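Local coordinates for class II aldolase/adducin domain protein (Pseudomonas syringae pv. phaseolicola 1448A, PDB 3OCR) that is of uncertain function but has the class II aldolase/adducin fold, may be a lyase, and is only tentatively linked to actin-filament binding, at residues T56-R61 with L126-R131; H112-A117 with E173-D178; G142-S147 with N214-A219; H160-I165 with R188-L193; A202-H207 with P251-H256. All coordinates share one frame; numbering follows the deposited sequence. Where two conformers were deposited one is given.

Contact 1: residues T56-R61 with L126-R131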
# COMPACT_ATOMS: atom_id res chain seq x y z
N THR A 56 -4.97 19.52 9.09
CA THR A 56 -6.02 18.81 9.85
C THR A 56 -5.77 18.69 11.36
O THR A 56 -4.64 18.73 11.84
CB THR A 56 -6.45 17.44 9.23
OG1 THR A 56 -5.63 16.37 9.74
CG2 THR A 56 -6.42 17.49 7.70
N HIS A 57 -6.86 18.56 12.10
CA HIS A 57 -6.88 18.77 13.53
C HIS A 57 -7.95 17.96 14.22
O HIS A 57 -9.01 17.69 13.63
CB HIS A 57 -7.14 20.24 13.81
CG HIS A 57 -6.16 21.16 13.14
ND1 HIS A 57 -4.89 21.38 13.64
CD2 HIS A 57 -6.24 21.88 12.00
CE1 HIS A 57 -4.24 22.20 12.84
NE2 HIS A 57 -5.04 22.52 11.84
N PHE A 58 -7.66 17.57 15.45
CA PHE A 58 -8.65 16.96 16.35
C PHE A 58 -8.85 17.89 17.54
O PHE A 58 -7.87 18.30 18.16
CB PHE A 58 -8.15 15.61 16.87
CG PHE A 58 -7.92 14.57 15.82
CD1 PHE A 58 -8.45 14.69 14.54
CD2 PHE A 58 -7.21 13.41 16.13
CE1 PHE A 58 -8.24 13.72 13.59
CE2 PHE A 58 -7.01 12.42 15.18
CZ PHE A 58 -7.55 12.58 13.90
N SER A 59 -10.10 18.18 17.90
CA SER A 59 -10.34 19.01 19.10
C SER A 59 -11.18 18.25 20.13
O SER A 59 -11.96 17.36 19.76
CB SER A 59 -11.04 20.32 18.72
OG SER A 59 -12.28 20.07 18.11
N ALA A 60 -11.00 18.60 21.41
CA ALA A 60 -11.83 18.10 22.51
C ALA A 60 -12.18 19.23 23.47
O ALA A 60 -11.33 20.07 23.77
CB ALA A 60 -11.08 17.00 23.28
N ARG A 61 -13.40 19.21 23.99
CA ARG A 61 -13.77 20.11 25.06
C ARG A 61 -13.09 19.71 26.37
O ARG A 61 -13.03 18.53 26.72
CB ARG A 61 -15.28 20.19 25.25
CG ARG A 61 -15.64 21.36 26.21
CD ARG A 61 -17.08 21.39 26.53
NE ARG A 61 -17.52 22.62 27.21
CZ ARG A 61 -17.44 22.85 28.52
NH1 ARG A 61 -16.87 21.98 29.34
NH2 ARG A 61 -17.92 23.99 29.01
N LEU A 126 -13.31 15.57 15.06
CA LEU A 126 -12.18 15.10 14.27
C LEU A 126 -12.34 15.41 12.81
O LEU A 126 -13.39 15.16 12.22
CB LEU A 126 -12.03 13.60 14.43
CG LEU A 126 -12.08 13.03 15.86
CD1 LEU A 126 -11.98 11.51 15.85
CD2 LEU A 126 -11.03 13.63 16.77
N HIS A 127 -11.28 15.90 12.19
CA HIS A 127 -11.36 16.12 10.76
C HIS A 127 -10.14 15.51 10.08
O HIS A 127 -9.03 15.73 10.53
CB HIS A 127 -11.47 17.62 10.46
CG HIS A 127 -11.29 17.94 9.02
ND1 HIS A 127 -12.07 17.37 8.03
CD2 HIS A 127 -10.40 18.74 8.39
CE1 HIS A 127 -11.68 17.82 6.86
NE2 HIS A 127 -10.67 18.65 7.04
N THR A 128 -10.34 14.72 9.02
CA THR A 128 -9.18 14.11 8.32
C THR A 128 -9.18 14.34 6.81
O THR A 128 -10.24 14.61 6.19
CB THR A 128 -9.02 12.57 8.56
OG1 THR A 128 -10.19 11.91 8.13
CG2 THR A 128 -8.77 12.22 10.05
N HIS A 129 -7.97 14.24 6.24
CA HIS A 129 -7.75 14.32 4.80
C HIS A 129 -7.01 13.09 4.33
O HIS A 129 -5.84 13.17 3.98
CB HIS A 129 -6.86 15.51 4.45
CG HIS A 129 -7.50 16.85 4.60
ND1 HIS A 129 -6.76 18.01 4.54
CD2 HIS A 129 -8.78 17.23 4.79
CE1 HIS A 129 -7.56 19.05 4.70
NE2 HIS A 129 -8.79 18.60 4.85
N THR A 130 -7.67 11.94 4.31
CA THR A 130 -7.03 10.71 3.89
C THR A 130 -7.31 10.48 2.43
O THR A 130 -8.29 11.01 1.90
CB THR A 130 -7.61 9.47 4.67
OG1 THR A 130 -9.02 9.33 4.37
CG2 THR A 130 -7.38 9.63 6.16
N ARG A 131 -6.45 9.68 1.78
CA ARG A 131 -6.64 9.30 0.38
C ARG A 131 -8.07 8.82 0.08
O ARG A 131 -8.73 9.33 -0.83
CB ARG A 131 -5.62 8.21 0.02
CG ARG A 131 -5.75 7.62 -1.37
CD ARG A 131 -5.00 6.29 -1.45
NE ARG A 131 -5.56 5.31 -0.52
CZ ARG A 131 -4.85 4.61 0.37
NH1 ARG A 131 -3.53 4.76 0.45
NH2 ARG A 131 -5.47 3.75 1.18
O HOH W 1 -5.77 14.13 7.98
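Phe58 and Leu126 pair two neighbouring antiparallel strands, 58-61 and 124-128, in the middle of the mixed sheet of the aldolase/adducin fold, and Thr56, two residues before Phe58, extends the contact. Phe58 and Leu126 form a non-hydrogen-bonded pair, CA atoms 4.5 Å apart, whose side chains share one face of the sheet. CD2 of Leu126 lies over one face of the Phe58 ring, 3.4 Å from its CG, while Thr128 CG2 sits at the ring's edge. A flat aromatic and a branched aliphatic suit this buried place, where helix 29-47 packs on Phe58 and helix 199-219 on Leu126. Beyond the pair, His127 N donates to His57 O at 3.2 Å.

The hydroxyl and methyl of Thr56 do different work. The hydroxyl stands between the backbone N and the carbonyl carbon (chi1 89°) and accepts a bond from a water that in turn accepts from His129 N. The methyl is thereby turned to the His129 ring, whose ND1 is bonded to Asp52. The His-Thr-His sequence at 127-129 recalls the histidine pair that binds the metal in class II aldolases of this fold, consistent with a site here, though no metal is modelled. Against the His129 ring the methyl makes a close CH-pi contact, Thr56 CG2 being 3.4 Å from the ring centroid and 19° off the ring normal.

Contact 2: residues H112-A117 with E173-D178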
# COMPACT_ATOMS: atom_id res chain seq x y z
N HIS A 112 -13.76 23.48 13.86
CA HIS A 112 -13.93 22.93 15.19
C HIS A 112 -14.79 23.86 16.04
O HIS A 112 -15.77 23.42 16.65
CB HIS A 112 -12.56 22.64 15.81
CG HIS A 112 -11.80 21.61 15.04
ND1 HIS A 112 -11.94 20.25 15.26
CD2 HIS A 112 -10.94 21.72 13.99
CE1 HIS A 112 -11.19 19.58 14.40
NE2 HIS A 112 -10.57 20.45 13.62
N SER A 113 -14.44 25.15 16.04
CA SER A 113 -15.18 26.17 16.76
C SER A 113 -16.66 26.23 16.35
O SER A 113 -17.55 26.28 17.19
CB SER A 113 -14.53 27.54 16.51
OG SER A 113 -15.22 28.51 17.26
N ALA A 114 -16.91 26.24 15.04
CA ALA A 114 -18.30 26.30 14.55
C ALA A 114 -19.13 25.12 15.06
O ALA A 114 -20.27 25.30 15.53
CB ALA A 114 -18.33 26.34 13.01
N ILE A 115 -18.57 23.91 14.99
CA ILE A 115 -19.30 22.72 15.42
C ILE A 115 -19.47 22.65 16.95
O ILE A 115 -20.58 22.44 17.42
CB ILE A 115 -18.69 21.39 14.87
CG1 ILE A 115 -18.55 21.42 13.34
CG2 ILE A 115 -19.53 20.18 15.30
CD1 ILE A 115 -19.87 21.74 12.55
N HIS A 116 -18.38 22.84 17.71
CA HIS A 116 -18.45 22.86 19.17
C HIS A 116 -19.46 23.87 19.74
O HIS A 116 -20.15 23.61 20.75
CB HIS A 116 -17.06 23.11 19.80
CG HIS A 116 -16.19 21.89 19.85
ND1 HIS A 116 -16.53 20.76 20.57
CD2 HIS A 116 -14.98 21.64 19.30
CE1 HIS A 116 -15.57 19.86 20.45
NE2 HIS A 116 -14.62 20.36 19.67
N ALA A 117 -19.56 25.03 19.12
CA ALA A 117 -20.49 26.05 19.58
C ALA A 117 -21.92 25.62 19.33
O ALA A 117 -22.80 25.80 20.18
CB ALA A 117 -20.20 27.37 18.90
N GLU A 173 -22.62 28.86 8.74
CA GLU A 173 -24.05 28.65 8.96
C GLU A 173 -24.52 27.38 8.24
O GLU A 173 -25.21 26.54 8.83
CB GLU A 173 -24.88 29.85 8.49
CG GLU A 173 -24.53 31.20 9.11
CD GLU A 173 -24.90 32.41 8.21
OE1 GLU A 173 -25.35 32.22 7.05
OE2 GLU A 173 -24.75 33.56 8.67
N ARG A 174 -24.13 27.24 6.97
CA ARG A 174 -24.54 26.09 6.15
C ARG A 174 -23.95 24.79 6.69
O ARG A 174 -24.61 23.75 6.65
CB ARG A 174 -24.15 26.31 4.69
CG ARG A 174 -25.15 27.16 3.89
CD ARG A 174 -24.81 27.16 2.39
NE ARG A 174 -23.62 27.98 2.12
CZ ARG A 174 -23.63 29.19 1.58
NH1 ARG A 174 -24.78 29.77 1.21
NH2 ARG A 174 -22.48 29.83 1.40
N LEU A 175 -22.73 24.87 7.21
CA LEU A 175 -22.04 23.70 7.76
C LEU A 175 -22.81 23.12 8.94
O LEU A 175 -22.98 21.89 9.04
CB LEU A 175 -20.62 24.07 8.19
CG LEU A 175 -19.75 23.08 8.94
CD1 LEU A 175 -19.23 21.97 8.02
CD2 LEU A 175 -18.57 23.85 9.54
N VAL A 176 -23.26 24.01 9.83
CA VAL A 176 -24.05 23.62 11.00
C VAL A 176 -25.44 23.11 10.55
O VAL A 176 -25.90 22.06 11.02
CB VAL A 176 -24.15 24.79 12.04
CG1 VAL A 176 -25.21 24.52 13.10
CG2 VAL A 176 -22.77 25.04 12.71
N ALA A 177 -26.08 23.82 9.62
CA ALA A 177 -27.36 23.38 9.07
C ALA A 177 -27.27 22.01 8.41
O ALA A 177 -28.14 21.17 8.63
CB ALA A 177 -27.92 24.43 8.10
N ASP A 178 -26.20 21.78 7.64
CA ASP A 178 -25.96 20.50 7.00
C ASP A 178 -25.76 19.36 8.01
O ASP A 178 -26.31 18.29 7.85
CB ASP A 178 -24.74 20.58 6.06
CG ASP A 178 -24.98 21.45 4.82
OD1 ASP A 178 -26.14 21.63 4.38
OD2 ASP A 178 -23.98 21.97 4.30
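Ile115 and Leu175 meet at the centre of this helix-helix contact, where CD1 of Ile115 touches CG of Leu175 at 3.9 Å. The two side chains cross at about a right angle, and the end methyl CD1 of Ile115 lies against the branch of Leu175, CG and CD2. Ile115 has CG1 beside its backbone N (chi1 -54°), and a further turn at chi2 brings CD1 toward the partner helix. Next to this pair Ala114 CB approaches Leu175 CD2 at 4.3 Å, and Val176 CG2 lies 4.4 Å from Ile115 CD1 and also rests 3.8 Å from the backbone O of Ala114. No hydrogen bond joins the segments, so the interface depends on shape. The small methyl of Ala114 suits its place by adding little bulk between the helices, while Ile115 and Leu175 reach across the remaining distance.

The backbone axes approach to 9.8 Å and cross at -49°. Behind the first shell, Leu175 also packs on Met185 and Leu187, and Ile115 on Val125, so each helix is seated on the strands beneath it. Polar bonds on other sides of the helices tie them to the rest of the fold. In helix 110-118, His112 and His116 reach Ser59; in helix 169-179, Asp178 bonds to His160 and Arg174 forms a salt bridge with Glu163. These bonds face other directions than the apolar stripe formed by Ala114, Ile115, Leu175 and Val176. Two helices packed side by side on one face of a central sheet, with other helices on its opposite face, make the layered alpha/beta/alpha sandwich typical of the class II aldolase fold.

Contact 3: residues G142-S147 with N214-A219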
# COMPACT_ATOMS: atom_id res chain seq x y z
N GLY A 142 -21.42 9.72 -3.05
CA GLY A 142 -20.75 9.62 -1.75
C GLY A 142 -20.63 8.18 -1.29
O GLY A 142 -20.31 7.30 -2.08
N LEU A 143 -20.87 7.93 -0.01
CA LEU A 143 -20.64 6.60 0.56
C LEU A 143 -21.78 5.65 0.22
O LEU A 143 -22.91 5.85 0.63
CB LEU A 143 -20.44 6.68 2.08
CG LEU A 143 -20.07 5.39 2.82
CD1 LEU A 143 -18.62 4.98 2.61
CD2 LEU A 143 -20.40 5.52 4.31
N LEU A 144 -21.44 4.59 -0.51
CA LEU A 144 -22.42 3.64 -1.05
C LEU A 144 -22.78 2.56 -0.01
O LEU A 144 -21.93 2.20 0.82
CB LEU A 144 -21.84 3.03 -2.35
CG LEU A 144 -21.49 4.00 -3.50
CD1 LEU A 144 -20.69 3.27 -4.59
CD2 LEU A 144 -22.74 4.59 -4.14
N PRO A 145 -24.03 2.05 -0.04
CA PRO A 145 -24.39 0.97 0.90
C PRO A 145 -24.04 -0.44 0.34
O PRO A 145 -24.92 -1.20 -0.06
CB PRO A 145 -25.89 1.16 1.07
CG PRO A 145 -26.38 1.71 -0.24
CD PRO A 145 -25.18 2.47 -0.86
N ILE A 146 -22.75 -0.78 0.29
CA ILE A 146 -22.32 -2.01 -0.43
C ILE A 146 -21.46 -2.94 0.42
O ILE A 146 -20.95 -3.95 -0.06
CB ILE A 146 -21.59 -1.70 -1.78
CG1 ILE A 146 -20.51 -0.63 -1.61
CG2 ILE A 146 -22.60 -1.19 -2.81
CD1 ILE A 146 -19.21 -1.15 -1.04
N SER A 147 -21.31 -2.58 1.68
CA SER A 147 -20.56 -3.40 2.62
C SER A 147 -21.18 -3.27 4.00
O SER A 147 -21.83 -2.28 4.31
CB SER A 147 -19.09 -2.97 2.66
OG SER A 147 -18.91 -1.68 3.27
N ASN A 214 -12.02 2.90 2.53
CA ASN A 214 -11.03 2.01 1.92
C ASN A 214 -11.69 0.92 1.05
O ASN A 214 -11.24 0.60 -0.07
CB ASN A 214 -10.22 1.25 3.00
CG ASN A 214 -9.41 2.14 3.94
OD1 ASN A 214 -9.21 1.76 5.11
ND2 ASN A 214 -8.86 3.25 3.44
N ILE A 215 -12.72 0.32 1.61
CA ILE A 215 -13.35 -0.81 1.03
C ILE A 215 -14.09 -0.30 -0.23
O ILE A 215 -14.08 -0.98 -1.26
CB ILE A 215 -14.41 -1.41 2.01
CG1 ILE A 215 -13.75 -2.21 3.13
CG2 ILE A 215 -15.42 -2.27 1.24
CD1 ILE A 215 -14.67 -2.34 4.38
N GLN A 216 -14.68 0.88 -0.16
CA GLN A 216 -15.49 1.39 -1.33
C GLN A 216 -14.63 1.60 -2.58
O GLN A 216 -15.05 1.31 -3.72
CB GLN A 216 -16.12 2.73 -1.03
CG GLN A 216 -16.98 3.28 -2.29
CD GLN A 216 -17.95 4.38 -1.89
OE1 GLN A 216 -18.66 4.26 -0.89
NE2 GLN A 216 -17.99 5.46 -2.66
N ILE A 217 -13.45 2.17 -2.36
CA ILE A 217 -12.53 2.51 -3.44
C ILE A 217 -12.11 1.21 -4.17
O ILE A 217 -12.14 1.16 -5.39
CB ILE A 217 -11.28 3.29 -2.93
CG1 ILE A 217 -11.67 4.67 -2.37
CG2 ILE A 217 -10.22 3.49 -4.07
CD1 ILE A 217 -12.70 5.44 -3.23
N ALA A 218 -11.79 0.16 -3.40
CA ALA A 218 -11.51 -1.19 -3.99
C ALA A 218 -12.74 -1.77 -4.71
O ALA A 218 -12.65 -2.20 -5.89
CB ALA A 218 -11.02 -2.14 -2.92
N ALA A 219 -13.88 -1.77 -4.01
CA ALA A 219 -15.13 -2.39 -4.51
C ALA A 219 -15.54 -1.88 -5.87
O ALA A 219 -15.95 -2.66 -6.78
CB ALA A 219 -16.30 -2.16 -3.49
O HOH W 2 -19.21 1.92 0.46
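Gln216 reaches from its helix into the loop 142-147 and grips the backbone of Gly142 and Leu144. From CB the chain runs to CG, which lies anti to the backbone N (chi1 179°), and it stays extended to CD, so the whole length of the side chain is spent on crossing to the loop. CD itself lies 3.8 Å from Leu144 N, with the amide's two ends turned to different peptides. OE1 accepts from Leu144 N at 2.8 Å in a nearly straight bond (174°), the donor standing above the plane of the Gln216 carbonyl. A water donates to OE1 as well, and also to Leu144 O, adding a second link between the same residues.

The amide thus bridges Gly142 O and Leu144 N, on either side of Leu143 in sequence, and ties the last turns of the long helix 199-219 to the loop joining helices 131-137 and 148-151. Glutamine suits the place because it offers a donor and an acceptor at the end of a flexible reach. Its NE2 donates to Gly142 O at 3.0 Å, that oxygen lying close to the amide plane while NE2 itself stands above the plane of the Gly142 carbonyl, and a further bond to Gln139 OE1 helps fix the amide's rotation.

Leu144 lies across the amide at about a right angle, with CD1 4.0 Å from Gln216 NE2. Farther along, the loop bends through an inverse gamma turn centred on Pro145. Ile146 CD1 then meets Ala219 CB at 3.9 Å, and Ser147 CB rests against Ile215 CG2, where Ile134 of the third subunit also packs on both residues.

Contact 4: residues H160-I165 with R188-L193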
# COMPACT_ATOMS: atom_id res chain seq x y z
N HIS A 160 -21.82 18.09 3.09
CA HIS A 160 -21.60 19.53 3.01
C HIS A 160 -20.83 19.81 1.70
O HIS A 160 -19.70 19.33 1.52
CB HIS A 160 -20.84 20.02 4.27
CG HIS A 160 -20.45 21.47 4.22
ND1 HIS A 160 -21.35 22.49 4.40
CD2 HIS A 160 -19.24 22.06 4.02
CE1 HIS A 160 -20.73 23.65 4.29
NE2 HIS A 160 -19.44 23.41 4.07
N GLY A 161 -21.47 20.54 0.79
CA GLY A 161 -20.87 21.01 -0.47
C GLY A 161 -19.63 21.88 -0.26
O GLY A 161 -19.60 22.70 0.64
N TYR A 162 -18.62 21.70 -1.12
CA TYR A 162 -17.34 22.39 -0.98
C TYR A 162 -17.44 23.88 -1.32
O TYR A 162 -17.99 24.26 -2.37
CB TYR A 162 -16.27 21.74 -1.87
CG TYR A 162 -14.86 22.24 -1.55
CD1 TYR A 162 -14.33 22.12 -0.26
CD2 TYR A 162 -14.08 22.89 -2.53
CE1 TYR A 162 -13.03 22.59 0.05
CE2 TYR A 162 -12.80 23.37 -2.23
CZ TYR A 162 -12.28 23.20 -0.95
OH TYR A 162 -11.03 23.71 -0.68
N GLU A 163 -16.88 24.72 -0.45
CA GLU A 163 -16.93 26.17 -0.70
C GLU A 163 -15.56 26.87 -0.67
O GLU A 163 -15.48 28.07 -0.85
CB GLU A 163 -17.92 26.85 0.24
CG GLU A 163 -19.33 26.24 0.21
CD GLU A 163 -20.34 27.07 0.97
OE1 GLU A 163 -20.27 28.32 0.90
OE2 GLU A 163 -21.21 26.47 1.65
N GLY A 164 -14.48 26.11 -0.47
CA GLY A 164 -13.14 26.69 -0.53
C GLY A 164 -12.42 26.39 0.76
O GLY A 164 -12.92 25.63 1.59
N ILE A 165 -11.26 27.00 0.94
CA ILE A 165 -10.40 26.68 2.09
C ILE A 165 -10.90 27.36 3.37
O ILE A 165 -11.14 26.69 4.37
CB ILE A 165 -8.91 27.03 1.80
CG1 ILE A 165 -8.39 26.20 0.61
CG2 ILE A 165 -8.04 26.79 3.06
CD1 ILE A 165 -7.03 26.66 0.04
N ARG A 188 -17.71 17.30 1.11
CA ARG A 188 -17.49 16.96 -0.27
C ARG A 188 -16.24 17.64 -0.82
O ARG A 188 -15.97 18.82 -0.53
CB ARG A 188 -18.72 17.33 -1.16
CG ARG A 188 -20.01 16.58 -0.86
CD ARG A 188 -20.98 16.88 -2.00
NE ARG A 188 -22.36 16.51 -1.70
CZ ARG A 188 -22.91 15.33 -1.94
NH1 ARG A 188 -22.19 14.34 -2.49
NH2 ARG A 188 -24.19 15.13 -1.63
N ASN A 189 -15.49 16.88 -1.62
CA ASN A 189 -14.22 17.25 -2.22
C ASN A 189 -13.21 17.70 -1.18
O ASN A 189 -12.35 18.52 -1.47
CB ASN A 189 -14.41 18.37 -3.24
CG ASN A 189 -15.44 18.02 -4.29
OD1 ASN A 189 -16.56 18.50 -4.21
ND2 ASN A 189 -15.08 17.15 -5.26
N HIS A 190 -13.34 17.23 0.04
CA HIS A 190 -12.53 17.87 1.06
C HIS A 190 -12.01 16.85 2.05
O HIS A 190 -10.80 16.81 2.28
CB HIS A 190 -13.33 19.04 1.71
CG HIS A 190 -12.59 19.78 2.79
ND1 HIS A 190 -13.16 20.80 3.51
CD2 HIS A 190 -11.33 19.64 3.27
CE1 HIS A 190 -12.28 21.27 4.39
NE2 HIS A 190 -11.17 20.57 4.27
N GLY A 191 -12.90 16.02 2.61
CA GLY A 191 -12.50 14.94 3.53
C GLY A 191 -13.62 14.55 4.51
O GLY A 191 -14.83 14.65 4.20
N LEU A 192 -13.23 14.09 5.69
CA LEU A 192 -14.21 13.50 6.61
C LEU A 192 -14.24 14.25 7.92
O LEU A 192 -13.21 14.72 8.40
CB LEU A 192 -13.90 12.02 6.87
CG LEU A 192 -13.68 11.05 5.69
CD1 LEU A 192 -13.19 9.71 6.26
CD2 LEU A 192 -14.93 10.86 4.82
N LEU A 193 -15.43 14.28 8.53
CA LEU A 193 -15.60 14.85 9.84
C LEU A 193 -16.46 13.93 10.73
O LEU A 193 -17.54 13.45 10.34
CB LEU A 193 -16.17 16.27 9.75
CG LEU A 193 -16.17 17.04 11.08
CD1 LEU A 193 -15.79 18.48 10.90
CD2 LEU A 193 -17.52 16.90 11.80
O HOH W 3 -17.09 20.30 1.49
O HOH W 4 -18.94 20.00 -3.38
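The backbones of His160 and Arg188 meet where parallel strands 157-160 and 184-187 run out, Arg188 N donating to His160 O at 2.9 Å (147°). A water donates to both His160 O and Arg188 O; a second links Tyr162 N to Asn189 OD1.

Arg188 CB lies 3.5 Å from His160 O, and its extended chain runs on past that carbonyl to a weak bond from NH1 to Lys140 O. Tyr162 CB comes within 3.2 Å of Arg188 O; CG anti to the backbone N (chi1 -168°) then swings the ring so that its edge turns to the face of His190. The centroids are 5.6 Å apart and the planes meet at 74°, an offset T-shaped pair. Asn189 has positive phi, which asparagine tolerates well, and His190 and Gly191 form a classic beta bulge opposite Leu187.

Gln148 of the second subunit bonds to Tyr162 OH, while the backbone O atoms of Val228 and Ile146 of that subunit accept from Asn189 ND2. The contact therefore lies at a subunit interface, between the loop leading into helix 169-179 and the bulged start of strand 191-196, where His190 also meets His127 of strand 124-128 and His129 just past it.

Contact 5: residues A202-H207 with P251-H256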
# COMPACT_ATOMS: atom_id res chain seq x y z
N ALA A 202 -15.79 9.52 19.09
CA ALA A 202 -15.41 10.16 17.84
C ALA A 202 -14.41 9.31 17.06
O ALA A 202 -14.53 9.15 15.85
CB ALA A 202 -14.86 11.60 18.09
N ILE A 203 -13.43 8.77 17.76
CA ILE A 203 -12.41 7.97 17.13
C ILE A 203 -12.97 6.65 16.61
O ILE A 203 -12.52 6.16 15.56
CB ILE A 203 -11.23 7.70 18.13
CG1 ILE A 203 -10.29 8.91 18.17
CG2 ILE A 203 -10.49 6.45 17.73
CD1 ILE A 203 -9.48 9.22 16.87
N GLN A 204 -13.94 6.05 17.33
CA GLN A 204 -14.51 4.79 16.87
C GLN A 204 -15.24 5.04 15.56
O GLN A 204 -15.08 4.28 14.62
CB GLN A 204 -15.49 4.15 17.87
CG GLN A 204 -16.02 2.76 17.38
CD GLN A 204 -16.90 2.02 18.37
OE1 GLN A 204 -17.57 2.63 19.20
NE2 GLN A 204 -16.92 0.70 18.28
N GLN A 205 -16.03 6.11 15.51
CA GLN A 205 -16.76 6.45 14.28
C GLN A 205 -15.80 6.75 13.13
O GLN A 205 -16.06 6.37 11.98
CB GLN A 205 -17.66 7.66 14.54
CG GLN A 205 -18.73 7.45 15.62
CD GLN A 205 -19.91 8.35 15.38
OE1 GLN A 205 -20.92 7.93 14.81
NE2 GLN A 205 -19.81 9.60 15.81
N LEU A 206 -14.69 7.45 13.42
CA LEU A 206 -13.73 7.82 12.36
C LEU A 206 -13.03 6.58 11.78
O LEU A 206 -12.93 6.42 10.56
CB LEU A 206 -12.71 8.85 12.86
CG LEU A 206 -11.59 9.24 11.87
CD1 LEU A 206 -12.16 10.02 10.69
CD2 LEU A 206 -10.49 10.04 12.61
N HIS A 207 -12.52 5.73 12.67
CA HIS A 207 -11.94 4.43 12.33
C HIS A 207 -12.85 3.60 11.42
O HIS A 207 -12.38 3.04 10.42
CB HIS A 207 -11.58 3.66 13.60
CG HIS A 207 -10.72 2.46 13.39
ND1 HIS A 207 -10.36 1.61 14.42
CD2 HIS A 207 -10.11 1.97 12.28
CE1 HIS A 207 -9.58 0.65 13.95
NE2 HIS A 207 -9.41 0.84 12.66
N PRO A 251 -20.85 0.21 25.88
CA PRO A 251 -19.65 -0.60 26.22
C PRO A 251 -18.75 -0.97 25.03
O PRO A 251 -17.57 -1.26 25.20
CB PRO A 251 -20.24 -1.86 26.88
CG PRO A 251 -21.70 -1.85 26.58
CD PRO A 251 -22.11 -0.44 26.28
N GLY A 252 -19.31 -0.95 23.82
CA GLY A 252 -18.53 -1.23 22.62
C GLY A 252 -17.50 -0.15 22.30
O GLY A 252 -16.48 -0.43 21.68
N VAL A 253 -17.78 1.09 22.71
CA VAL A 253 -16.86 2.21 22.51
C VAL A 253 -15.58 2.01 23.35
O VAL A 253 -14.47 2.11 22.82
CB VAL A 253 -17.53 3.57 22.84
CG1 VAL A 253 -16.54 4.71 22.77
CG2 VAL A 253 -18.71 3.84 21.89
N ALA A 254 -15.76 1.71 24.63
CA ALA A 254 -14.63 1.50 25.55
C ALA A 254 -13.75 0.33 25.10
O ALA A 254 -12.53 0.43 25.13
CB ALA A 254 -15.14 1.26 26.97
N ARG A 255 -14.36 -0.75 24.65
CA ARG A 255 -13.62 -1.94 24.23
C ARG A 255 -12.73 -1.65 23.00
O ARG A 255 -11.55 -2.02 22.97
CB ARG A 255 -14.60 -3.08 23.93
CG ARG A 255 -13.98 -4.42 23.60
CD ARG A 255 -15.04 -5.50 23.35
NE ARG A 255 -15.90 -5.66 24.51
CZ ARG A 255 -17.18 -5.30 24.55
NH1 ARG A 255 -17.78 -4.80 23.47
NH2 ARG A 255 -17.87 -5.47 25.67
N HIS A 256 -13.32 -1.01 21.99
CA HIS A 256 -12.63 -0.61 20.77
C HIS A 256 -11.46 0.31 21.12
O HIS A 256 -10.37 0.16 20.59
CB HIS A 256 -13.63 0.11 19.86
CG HIS A 256 -13.09 0.48 18.51
ND1 HIS A 256 -13.50 -0.15 17.35
CD2 HIS A 256 -12.23 1.45 18.13
CE1 HIS A 256 -12.88 0.40 16.32
NE2 HIS A 256 -12.11 1.38 16.76
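The long helix 199-219 and the C-terminal helix 251-265 cross steeply here, at 76° with axes 9.8 Å apart, and Gln204, His207 and His256 fill the crossing. Gln204 and His256 bury the most surface. Gln204 is extended from the backbone, and its CG lies almost squarely over the His256 ring, 3.9 Å from the centroid and only 10° off the normal, as a CH-pi contact. Beyond CG the amide plane is inclined to the ring. Its OE1 presses against Val253 CG2 at 3.2 Å, a tight fit, while NE2 lies 3.6 Å from His256 ND1. A glutamine suits this partly exposed place because its methylenes can pack on a ring while its polar end stays near the backbone of the other helix.

One turn on, His207 reaches the same ring at its edge. Both histidines have CG anti to the backbone N (chi1 -167° for His207), which sends each ring toward the opposing helix, and His207 ND1 hydrogen-bonds to His256 NE2 at 2.9 Å. The rings meet rim to rim with steeply inclined planes, neither covering the other's face. Trp50 also meets the His207 ring.

His256 is engaged on its second nitrogen too, since ND1 bonds to the hydroxyl of Tyr55 of the third subunit; His53 of that subunit touches both histidine rings. The bond between the two histidines needs a proton on one nitrogen and a lone pair on the other, so they are unlikely both to be fully protonated, and His256 links His207 to Tyr55 of the third subunit through hydrogen bonds on its two nitrogens.

How the contacts relate
From the N terminus, contact 1 closes the first long loop by pairing strand 58-61 with strand 124-128. Contact 2 opens inside that loop, on helix 110-118, and closes on helix 169-179, so the two cross. Contact 3 opens at 142-147 and closes near the end of helix 199-219, crossing contact 2. The short loop of contact 4, from 160-165 to 188-193, lies wholly within contact 3's span and also crosses contact 2. Contact 5 starts on helix 199-219 before contact 3 has closed, crosses it, and brings in the C-terminal helix. Contacts 1 and 4 share the sheet and the second subunit; contacts 3 and 5 share a helix and the third.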